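Local coordinates for amino acid adenylation domain-containing protein (Bacillus stratosphericus LAMA 585, PDB 6ULY) that probably activates an alpha-keto acid as its acyl adenylate, the activation step of a nonribosomal peptide synthetase module that builds a depsipeptide, at residues Leu216-Leu221 with Pro271-Ala276; Met298-Glu303 with Lys308-Phe313; Arg312-His315 with Gly321-Gly324. One frame throughout, in Å; residues are numbered along the deposited sequence.

How the contacts relate
Contacts 1 and 2 are buried and reach the same mixed sheet, their centres about 10 Å apart; contact 3, about 22 Å from the centre of the chain, is largely buried but reaches the surface at Lys323. Contact 1 is apolar, joining the turn after one strand to the start of helix 272-279. Contact 2 packs strand 297-301 against helix 307-317 and carries the loop that borders the bound adenylate. Contact 3 uses the same helix, sharing Arg312 and Phe313, but sets it against a loop where water and a sulfate ion enter. Asn272 of contact 1 and Asn300 of contact 2 are probably hydrogen-bonded, and Met298 packs on Leu322 of contact 3.

Contact 1. Residues Leu216-Leu221 with Pro271-Ala276; sequences LDWMPL and PNFAFA
Trp218 packs the benzo end of its indole against Ala274, between the turn after strand 214-217 and helix 272-279. The methyl CB of Ala274 sits at the edge of the indole, in its plane, 3.5 Å from Trp218 CZ2. A side chain no longer than a methyl suits this place, because it lets the benzo end of the indole come in close to the helix. Beside it, Trp218 CH2 comes within 4.1 Å of Phe273 CZ, the two aromatic side chains approaching from opposite directions. Trp218 holds its CG between the backbone N and the carbonyl carbon (chi1 53°), and the ring thereby carries its far end to the helix although its CB does not point there.

The thioether of Met219 adds a second apolar contact. The end of its chain meets the CD and CG corner of the Pro271 ring, the two side chains reaching toward each other, with Met219 SD 3.5 Å from Pro271 CD and Met219 CE 3.7 Å from Pro271 CG. The chain is bent at chi2 and chi3, and Met219 CG also lies over one face of the Trp218 indole, 3.9 Å above the plane and offset toward the rim. A flexible methionine can follow both surfaces, whereas the rigid proline introduces the helix.

One polar bond shapes the turn: Met219 N donates to Asp217 OD2 over 2.7 Å at a bent angle of 139°, an Asx turn. The other carboxylate oxygen, OD1, accepts from Trp269 NE1. Phe249 stacks on the indole of Trp218, and Trp256 meets it edge-to-face.

No hydrogen bond crosses between 216-221 and 271-276. Their union therefore rests on the fit of apolar shapes, while Asp217 holds Met219 N, Thr246 holds Trp218 O and Arg243 holds Met219 O, an arrangement suited to the buried interior of an adenylation domain.

Contact 2. Residues Met298-Glu303 with Lys308-Phe313; sequences MINGAE and KTIHRF. With QA7 (5'-O-{(S)-hydroxy[(4-methyl-2-oxopentanoyl)oxy]phosphoryl}adenosine), chain C.
Met298 and Phe313 form a Met-aromatic contact between strand 297-301 and helix 307-317. The sulfur approaches the ring edge, 75° off the ring normal, with Met298 SD 3.7 Å from Phe313 CE1. Its methyl also reaches the ring, Met298 CE being 3.9 Å from Phe313 CZ. Phe313 CG is anti to the backbone N (chi1 -172°), which sends the ring toward the strand, and the two side chains cross at about a right angle. The polarisable thioether suits this aromatic rim.

An amide-to-methyl contact follows: Asn300 ND2 lies 3.2 Å from Ile310 CG2. The amide nitrogen finds its polar partner in Asn272 OD1, while the CG2 branch of Ile310, which lies beside the backbone N, is what meets the amide.

The ligand takes the end of 298-303. Glycine suits position 301 because no side-chain carbon stands in the way of the acyl group: Gly301 CA lies 4.2 Å from QA7 C01, a methyl of that group. Ala302 N approaches the adenine at 3.1 Å from QA7 N17, and Ala302 and Glu303 both belong to the adenylate pocket.

Strand 297-301, helix 307-317 and strand 327-333 make a beta-alpha-beta unit. Its helix lies beside helix 272-279, where Phe275 meets Phe313 edge-to-face, and its first strand runs parallel between strands 267-270 and 327-333.

Contact 3. Residues Arg312-His315 with Gly321-Gly324; sequences RFLH and GLKG. With SO4 (sulfate ion), chain E.
The ring of Phe313 meets Leu322 through its CE1 atom, 4.0 Å from Leu322 CD2, the two side chains crossing at about a right angle. On the same helix the guanidinium of Arg312 has His315 ND1 over one face, 3.7 Å above the plane and offset toward the rim; Arg312 NH2 forms a salt bridge with Glu282.

Leu314 bears most of the remaining packing. One branch, CD2, touches Leu322 CD2 at 3.9 Å, and the other, CD1, rests 3.5 Å from Gly324 O. The two branches thus meet different parts of the loop, a leucine and a backbone carbonyl. Leu322 has CG anti to the backbone N (chi1 -170°), which carries CD2 in to Phe313 and Leu314.

Polar backbone atoms are joined by a water that donates to both Leu314 O and Leu322 O, each at 2.6 Å. Farther out, Gly324 N donates to O2 of a sulfate ion, probably from the crystallisation liquor, over 3.2 Å at 152°. The bare backbone of Gly324 lets the ion come close, whereas Lys323 sends its NZ to Ser293 O.

The arrangement belongs to the return of a beta-alpha-beta crossover, in which the loop after helix 307-317 folds back along it before entering strand 327-333.

Contact 1. Residues Leu216-Leu221 with Pro271-Ala276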
loop_
_atom_site.group_PDB
_atom_site.type_symbol
_atom_site.label_atom_id
_atom_site.label_comp_id
_atom_site.label_asym_id
_atom_site.label_seq_id
_atom_site.Cartn_x
_atom_site.Cartn_y
_atom_site.Cartn_z
ATOM N N LEU A 216 -32.935 10.885 -7.609
ATOM C CA LEU A 216 -32.036 11.395 -8.639
ATOM C C LEU A 216 -30.601 11.083 -8.238
ATOM O O LEU A 216 -30.164 11.461 -7.145
ATOM C CB LEU A 216 -32.217 12.904 -8.832
ATOM C CG LEU A 216 -31.228 13.563 -9.795
ATOM C CD1 LEU A 216 -31.350 12.995 -11.200
ATOM C CD2 LEU A 216 -31.440 15.060 -9.795
ATOM N N ASP A 217 -29.869 10.406 -9.121
ATOM C CA ASP A 217 -28.477 10.053 -8.862
ATOM C C ASP A 217 -27.680 10.181 -10.151
ATOM O O ASP A 217 -28.007 9.535 -11.153
ATOM C CB ASP A 217 -28.356 8.629 -8.308
ATOM C CG ASP A 217 -27.005 8.364 -7.666
ATOM O OD1 ASP A 217 -26.868 7.340 -6.961
ATOM O OD2 ASP A 217 -26.086 9.194 -7.843
ATOM N N TRP A 218 -26.636 11.008 -10.120
ATOM C CA TRP A 218 -25.653 11.068 -11.191
ATOM C C TRP A 218 -24.313 10.459 -10.801
ATOM O O TRP A 218 -23.431 10.334 -11.661
ATOM C CB TRP A 218 -25.439 12.523 -11.641
ATOM C CG TRP A 218 -25.116 13.469 -10.525
ATOM C CD1 TRP A 218 -25.977 14.322 -9.898
ATOM C CD2 TRP A 218 -23.837 13.664 -9.908
ATOM N NE1 TRP A 218 -25.314 15.035 -8.928
ATOM C CE2 TRP A 218 -23.998 14.652 -8.917
ATOM C CE3 TRP A 218 -22.573 13.100 -10.098
ATOM C CZ2 TRP A 218 -22.948 15.077 -8.112
ATOM C CZ3 TRP A 218 -21.531 13.525 -9.303
ATOM C CH2 TRP A 218 -21.722 14.507 -8.323
ATOM N N MET A 219 -24.135 10.074 -9.541
ATOM C CA MET A 219 -22.890 9.456 -9.126
ATOM C C MET A 219 -22.732 8.087 -9.790
ATOM O O MET A 219 -23.722 7.422 -10.106
ATOM C CB MET A 219 -22.850 9.316 -7.608
ATOM C CG MET A 219 -22.475 10.604 -6.893
ATOM S SD MET A 219 -20.751 11.056 -7.176
ATOM C CE MET A 219 -19.904 9.779 -6.238
ATOM N N PRO A 220 -21.494 7.644 -10.013
ATOM C CA PRO A 220 -21.280 6.363 -10.700
ATOM C C PRO A 220 -21.933 5.195 -9.973
ATOM O O PRO A 220 -21.868 5.084 -8.745
ATOM C CB PRO A 220 -19.752 6.214 -10.712
ATOM C CG PRO A 220 -19.221 7.583 -10.498
ATOM C CD PRO A 220 -20.222 8.285 -9.636
ATOM N N LEU A 221 -22.541 4.302 -10.755
ATOM C CA LEU A 221 -23.077 3.058 -10.218
ATOM C C LEU A 221 -21.987 2.107 -9.745
ATOM O O LEU A 221 -22.302 1.113 -9.083
ATOM C CB LEU A 221 -23.939 2.358 -11.269
ATOM C CG LEU A 221 -25.299 2.988 -11.567
ATOM C CD1 LEU A 221 -25.947 2.284 -12.753
ATOM C CD2 LEU A 221 -26.201 2.931 -10.337
ATOM N N PRO A 271 -20.886 13.418 -2.978
ATOM C CA PRO A 271 -19.827 13.797 -2.037
ATOM C C PRO A 271 -19.781 15.308 -1.870
ATOM O O PRO A 271 -20.379 16.072 -2.628
ATOM C CB PRO A 271 -18.545 13.257 -2.682
ATOM C CG PRO A 271 -19.010 12.213 -3.661
ATOM C CD PRO A 271 -20.351 12.687 -4.141
ATOM N N ASN A 272 -19.035 15.738 -0.853
ATOM C CA ASN A 272 -19.036 17.151 -0.491
ATOM C C ASN A 272 -18.569 18.041 -1.641
ATOM O O ASN A 272 -18.968 19.209 -1.716
ATOM C CB ASN A 272 -18.156 17.372 0.738
ATOM C CG ASN A 272 -18.315 18.758 1.325
ATOM O OD1 ASN A 272 -19.315 19.055 1.981
ATOM N ND2 ASN A 272 -17.328 19.617 1.091
ATOM N N PHE A 273 -17.733 17.515 -2.543
ATOM C CA PHE A 273 -17.192 18.348 -3.614
ATOM C C PHE A 273 -18.297 18.858 -4.530
ATOM O O PHE A 273 -18.230 19.989 -5.028
ATOM C CB PHE A 273 -16.144 17.571 -4.423
ATOM C CG PHE A 273 -16.729 16.566 -5.385
ATOM C CD1 PHE A 273 -16.795 15.228 -5.048
ATOM C CD2 PHE A 273 -17.194 16.957 -6.633
ATOM C CE1 PHE A 273 -17.330 14.302 -5.926
ATOM C CE2 PHE A 273 -17.731 16.036 -7.510
ATOM C CZ PHE A 273 -17.799 14.706 -7.155
ATOM N N ALA A 274 -19.319 18.035 -4.775
ATOM C CA ALA A 274 -20.403 18.457 -5.652
ATOM C C ALA A 274 -21.145 19.648 -5.062
ATOM O O ALA A 274 -21.517 20.578 -5.786
ATOM C CB ALA A 274 -21.362 17.295 -5.903
ATOM N N PHE A 275 -21.362 19.641 -3.745
ATOM C CA PHE A 275 -21.984 20.791 -3.101
ATOM C C PHE A 275 -21.113 22.028 -3.256
ATOM O O PHE A 275 -21.619 23.128 -3.513
ATOM C CB PHE A 275 -22.238 20.498 -1.623
ATOM C CG PHE A 275 -23.224 19.385 -1.385
ATOM C CD1 PHE A 275 -22.828 18.058 -1.476
ATOM C CD2 PHE A 275 -24.543 19.664 -1.062
ATOM C CE1 PHE A 275 -23.729 17.035 -1.259
ATOM C CE2 PHE A 275 -25.449 18.641 -0.842
ATOM C CZ PHE A 275 -25.041 17.325 -0.939
ATOM N N ALA A 276 -19.798 21.866 -3.115
ATOM C CA ALA A 276 -18.897 22.998 -3.298
ATOM C C ALA A 276 -18.887 23.465 -4.747
ATOM O O ALA A 276 -18.791 24.667 -5.016
ATOM C CB ALA A 276 -17.489 22.623 -2.845
#

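Contact 2. Residues Met298-Glu303 with Lys308-Phe313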
loop_
_atom_site.group_PDB
_atom_site.type_symbol
_atom_site.label_atom_id
_atom_site.label_comp_id
_atom_site.label_asym_id
_atom_site.label_seq_id
_atom_site.Cartn_x
_atom_site.Cartn_y
_atom_site.Cartn_z
ATOM N N MET A 298 -30.999 15.291 0.771
ATOM C CA MET A 298 -29.759 15.463 0.015
ATOM C C MET A 298 -28.636 14.862 0.856
ATOM O O MET A 298 -28.050 15.530 1.708
ATOM C CB MET A 298 -29.488 16.925 -0.299
ATOM C CG MET A 298 -30.596 17.619 -1.061
ATOM S SD MET A 298 -30.008 19.139 -1.832
ATOM C CE MET A 298 -29.174 18.461 -3.267
ATOM N N ILE A 299 -28.338 13.589 0.609
ATOM C CA ILE A 299 -27.294 12.915 1.368
ATOM C C ILE A 299 -25.935 13.433 0.921
ATOM O O ILE A 299 -25.649 13.532 -0.280
ATOM C CB ILE A 299 -27.401 11.393 1.200
ATOM C CG1 ILE A 299 -28.626 10.873 1.954
ATOM C CG2 ILE A 299 -26.127 10.717 1.693
ATOM C CD1 ILE A 299 -29.087 9.499 1.514
ATOM N N ASN A 300 -25.095 13.778 1.892
ATOM C CA ASN A 300 -23.747 14.280 1.653
ATOM C C ASN A 300 -22.773 13.308 2.310
ATOM O O ASN A 300 -22.673 13.263 3.541
ATOM C CB ASN A 300 -23.592 15.695 2.212
ATOM C CG ASN A 300 -22.235 16.296 1.920
ATOM O OD1 ASN A 300 -21.296 15.593 1.556
ATOM N ND2 ASN A 300 -22.122 17.608 2.092
ATOM N N GLY A 301 -22.065 12.526 1.497
ATOM C CA GLY A 301 -21.143 11.543 2.039
ATOM C C GLY A 301 -20.174 11.035 0.997
ATOM O O GLY A 301 -20.337 11.268 -0.204
ATOM N N ALA A 302 -19.152 10.326 1.501
ATOM C CA ALA A 302 -18.053 9.726 0.740
ATOM C C ALA A 302 -16.739 10.435 1.051
ATOM O O ALA A 302 -15.658 9.890 0.797
ATOM C CB ALA A 302 -18.301 9.747 -0.770
ATOM N N GLU A 303 -16.814 11.645 1.597
ATOM C CA GLU A 303 -15.619 12.377 1.997
ATOM C C GLU A 303 -16.012 13.377 3.077
ATOM O O GLU A 303 -17.169 13.445 3.501
ATOM C CB GLU A 303 -14.961 13.065 0.796
ATOM C CG GLU A 303 -15.870 14.028 0.039
ATOM C CD GLU A 303 -15.195 14.623 -1.188
ATOM O OE1 GLU A 303 -15.659 15.674 -1.681
ATOM O OE2 GLU A 303 -14.198 14.039 -1.660
ATOM N N LYS A 308 -19.155 24.778 6.353
ATOM C CA LYS A 308 -19.412 25.988 5.581
ATOM C C LYS A 308 -19.831 25.686 4.148
ATOM O O LYS A 308 -20.445 26.541 3.506
ATOM C CB LYS A 308 -18.179 26.890 5.604
ATOM C CG LYS A 308 -18.023 27.642 6.919
ATOM C CD LYS A 308 -16.789 28.532 6.929
ATOM C CE LYS A 308 -16.817 29.492 8.111
ATOM N NZ LYS A 308 -15.589 30.330 8.196
ATOM N N THR A 309 -19.526 24.492 3.637
ATOM C CA THR A 309 -19.979 24.127 2.299
ATOM C C THR A 309 -21.480 23.862 2.287
ATOM O O THR A 309 -22.202 24.359 1.415
ATOM C CB THR A 309 -19.216 22.897 1.802
ATOM O OG1 THR A 309 -17.831 23.220 1.632
ATOM C CG2 THR A 309 -19.782 22.406 0.477
ATOM N N ILE A 310 -21.968 23.078 3.249
ATOM C CA ILE A 310 -23.384 22.729 3.265
ATOM C C ILE A 310 -24.228 23.941 3.639
ATOM O O ILE A 310 -25.324 24.137 3.100
ATOM C CB ILE A 310 -23.642 21.543 4.214
ATOM C CG1 ILE A 310 -23.183 21.871 5.635
ATOM C CG2 ILE A 310 -22.946 20.293 3.700
ATOM C CD1 ILE A 310 -23.293 20.699 6.598
ATOM N N HIS A 311 -23.741 24.774 4.561
ATOM C CA HIS A 311 -24.505 25.951 4.959
ATOM C C HIS A 311 -24.652 26.920 3.794
ATOM O O HIS A 311 -25.745 27.438 3.535
ATOM C CB HIS A 311 -23.838 26.642 6.147
ATOM C CG HIS A 311 -24.594 27.833 6.647
ATOM N ND1 HIS A 311 -24.121 29.123 6.524
ATOM C CD2 HIS A 311 -25.799 27.932 7.259
ATOM C CE1 HIS A 311 -24.997 29.962 7.047
ATOM N NE2 HIS A 311 -26.024 29.266 7.500
ATOM N N ARG A 312 -23.556 27.183 3.079
ATOM C CA ARG A 312 -23.634 28.043 1.903
ATOM C C ARG A 312 -24.537 27.427 0.843
ATOM O O ARG A 312 -25.299 28.132 0.175
ATOM C CB ARG A 312 -22.233 28.291 1.342
ATOM C CG ARG A 312 -22.180 29.286 0.194
ATOM C CD ARG A 312 -22.430 30.703 0.679
ATOM N NE ARG A 312 -22.863 31.586 -0.401
ATOM C CZ ARG A 312 -23.244 32.847 -0.228
ATOM N NH1 ARG A 312 -23.246 33.384 0.987
ATOM N NH2 ARG A 312 -23.624 33.575 -1.269
ATOM N N PHE A 313 -24.463 26.106 0.680
ATOM C CA PHE A 313 -25.317 25.416 -0.278
ATOM C C PHE A 313 -26.789 25.633 0.050
ATOM O O PHE A 313 -27.599 25.921 -0.838
ATOM C CB PHE A 313 -24.967 23.928 -0.272
ATOM C CG PHE A 313 -25.632 23.126 -1.347
ATOM C CD1 PHE A 313 -26.884 22.571 -1.141
ATOM C CD2 PHE A 313 -24.981 22.882 -2.545
ATOM C CE1 PHE A 313 -27.484 21.811 -2.119
ATOM C CE2 PHE A 313 -25.574 22.122 -3.525
ATOM C CZ PHE A 313 -26.830 21.586 -3.314
HETATM C C01 QA7 C . -22.124 7.489 2.355
HETATM C C02 QA7 C . -21.482 6.866 1.174
HETATM C C03 QA7 C . -22.320 5.723 0.669
HETATM C C04 QA7 C . -20.079 6.574 1.601
HETATM C C05 QA7 C . -19.463 5.285 1.157
HETATM C C06 QA7 C . -18.127 5.307 0.491
HETATM C C10 QA7 C . -15.042 4.835 2.012
HETATM C C11 QA7 C . -14.224 5.752 2.629
HETATM C C12 QA7 C . -14.403 5.646 4.202
HETATM C C13 QA7 C . -14.143 6.771 4.608
HETATM C C14 QA7 C . -14.519 7.826 3.400
HETATM C C16 QA7 C . -16.881 8.126 3.434
HETATM C C18 QA7 C . -17.089 9.895 4.604
HETATM C C19 QA7 C . -17.472 11.023 5.323
HETATM C C21 QA7 C . -15.334 11.462 5.792
HETATM C C23 QA7 C . -15.791 9.620 4.521
HETATM N N15 QA7 C . -15.689 8.514 3.772
HETATM N N17 QA7 C . -17.750 8.955 3.933
HETATM N N20 QA7 C . -16.580 11.757 5.894
HETATM N N22 QA7 C . -14.923 10.439 5.135
HETATM N N24 QA7 C . -18.832 11.332 5.436
HETATM O O07 QA7 C . -17.457 4.178 0.177
HETATM O O09 QA7 C . -14.904 4.851 0.640
HETATM O O25 QA7 C . -14.684 7.149 2.356
HETATM O O26 QA7 C . -12.749 7.046 4.848
HETATM O O27 QA7 C . -13.614 4.574 4.902
HETATM O O28 QA7 C . -15.866 4.253 -1.612
HETATM O O29 QA7 C . -15.586 2.678 -0.054
HETATM O O30 QA7 C . -17.673 6.309 0.247
HETATM O O31 QA7 C . -19.995 4.306 1.369
HETATM P P08 QA7 C . -15.929 4.024 -0.218
#

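Contact 3. Residues Arg312-His315 with Gly321-Gly324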
loop_
_atom_site.group_PDB
_atom_site.type_symbol
_atom_site.label_atom_id
_atom_site.label_comp_id
_atom_site.label_asym_id
_atom_site.label_seq_id
_atom_site.Cartn_x
_atom_site.Cartn_y
_atom_site.Cartn_z
ATOM N N ARG A 312 -23.556 27.183 3.079
ATOM C CA ARG A 312 -23.634 28.043 1.903
ATOM C C ARG A 312 -24.537 27.427 0.843
ATOM O O ARG A 312 -25.299 28.132 0.175
ATOM C CB ARG A 312 -22.233 28.291 1.342
ATOM C CG ARG A 312 -22.180 29.286 0.194
ATOM C CD ARG A 312 -22.430 30.703 0.679
ATOM N NE ARG A 312 -22.863 31.586 -0.401
ATOM C CZ ARG A 312 -23.244 32.847 -0.228
ATOM N NH1 ARG A 312 -23.246 33.384 0.987
ATOM N NH2 ARG A 312 -23.624 33.575 -1.269
ATOM N N PHE A 313 -24.463 26.106 0.680
ATOM C CA PHE A 313 -25.317 25.416 -0.278
ATOM C C PHE A 313 -26.789 25.633 0.050
ATOM O O PHE A 313 -27.599 25.921 -0.838
ATOM C CB PHE A 313 -24.967 23.928 -0.272
ATOM C CG PHE A 313 -25.632 23.126 -1.347
ATOM C CD1 PHE A 313 -26.884 22.571 -1.141
ATOM C CD2 PHE A 313 -24.981 22.882 -2.545
ATOM C CE1 PHE A 313 -27.484 21.811 -2.119
ATOM C CE2 PHE A 313 -25.574 22.122 -3.525
ATOM C CZ PHE A 313 -26.830 21.586 -3.314
ATOM N N LEU A 314 -27.153 25.503 1.329
ATOM C CA LEU A 314 -28.543 25.700 1.729
ATOM C C LEU A 314 -28.954 27.162 1.591
ATOM O O LEU A 314 -30.102 27.462 1.241
ATOM C CB LEU A 314 -28.746 25.221 3.165
ATOM C CG LEU A 314 -28.491 23.734 3.426
ATOM C CD1 LEU A 314 -28.395 23.464 4.922
ATOM C CD2 LEU A 314 -29.582 22.876 2.794
ATOM N N HIS A 315 -28.031 28.082 1.869
ATOM C CA HIS A 315 -28.333 29.505 1.758
ATOM C C HIS A 315 -28.537 29.903 0.301
ATOM O O HIS A 315 -29.511 30.585 -0.038
ATOM C CB HIS A 315 -27.202 30.314 2.397
ATOM C CG HIS A 315 -27.456 31.788 2.450
ATOM N ND1 HIS A 315 -26.891 32.673 1.556
ATOM C CD2 HIS A 315 -28.200 32.536 3.299
ATOM C CE1 HIS A 315 -27.282 33.901 1.847
ATOM N NE2 HIS A 315 -28.078 33.845 2.901
ATOM N N GLY A 321 -36.478 27.339 -3.217
ATOM C CA GLY A 321 -37.377 26.398 -2.584
ATOM C C GLY A 321 -36.732 25.203 -1.915
ATOM O O GLY A 321 -37.444 24.249 -1.579
ATOM N N LEU A 322 -35.420 25.211 -1.704
ATOM C CA LEU A 322 -34.772 24.108 -1.001
ATOM C C LEU A 322 -34.918 24.323 0.499
ATOM O O LEU A 322 -34.399 25.304 1.044
ATOM C CB LEU A 322 -33.300 24.001 -1.384
ATOM C CG LEU A 322 -32.617 22.724 -0.877
ATOM C CD1 LEU A 322 -33.018 21.528 -1.733
ATOM C CD2 LEU A 322 -31.107 22.883 -0.840
ATOM N N LYS A 323 -35.632 23.417 1.164
ATOM C CA LYS A 323 -35.756 23.501 2.611
ATOM C C LYS A 323 -34.382 23.353 3.253
ATOM O O LYS A 323 -33.506 22.650 2.745
ATOM C CB LYS A 323 -36.710 22.426 3.131
ATOM C CG LYS A 323 -38.179 22.762 2.939
ATOM C CD LYS A 323 -39.083 21.563 3.230
ATOM C CE LYS A 323 -39.146 20.601 2.048
ATOM N NZ LYS A 323 -39.829 21.203 0.862
ATOM N N GLY A 324 -34.198 24.034 4.381
ATOM C CA GLY A 324 -32.914 24.123 5.037
ATOM C C GLY A 324 -32.497 22.916 5.843
ATOM O O GLY A 324 -31.463 22.971 6.516
HETATM S S SO4 E . -37.402 26.590 5.602
HETATM O O1 SO4 E . -37.958 26.242 6.875
HETATM O O2 SO4 E . -35.988 26.367 5.624
HETATM O O3 SO4 E . -37.998 25.779 4.581
HETATM O O4 SO4 E . -37.662 27.972 5.327
HETATM O O HOH W 1 -32.243 26.220 2.171
#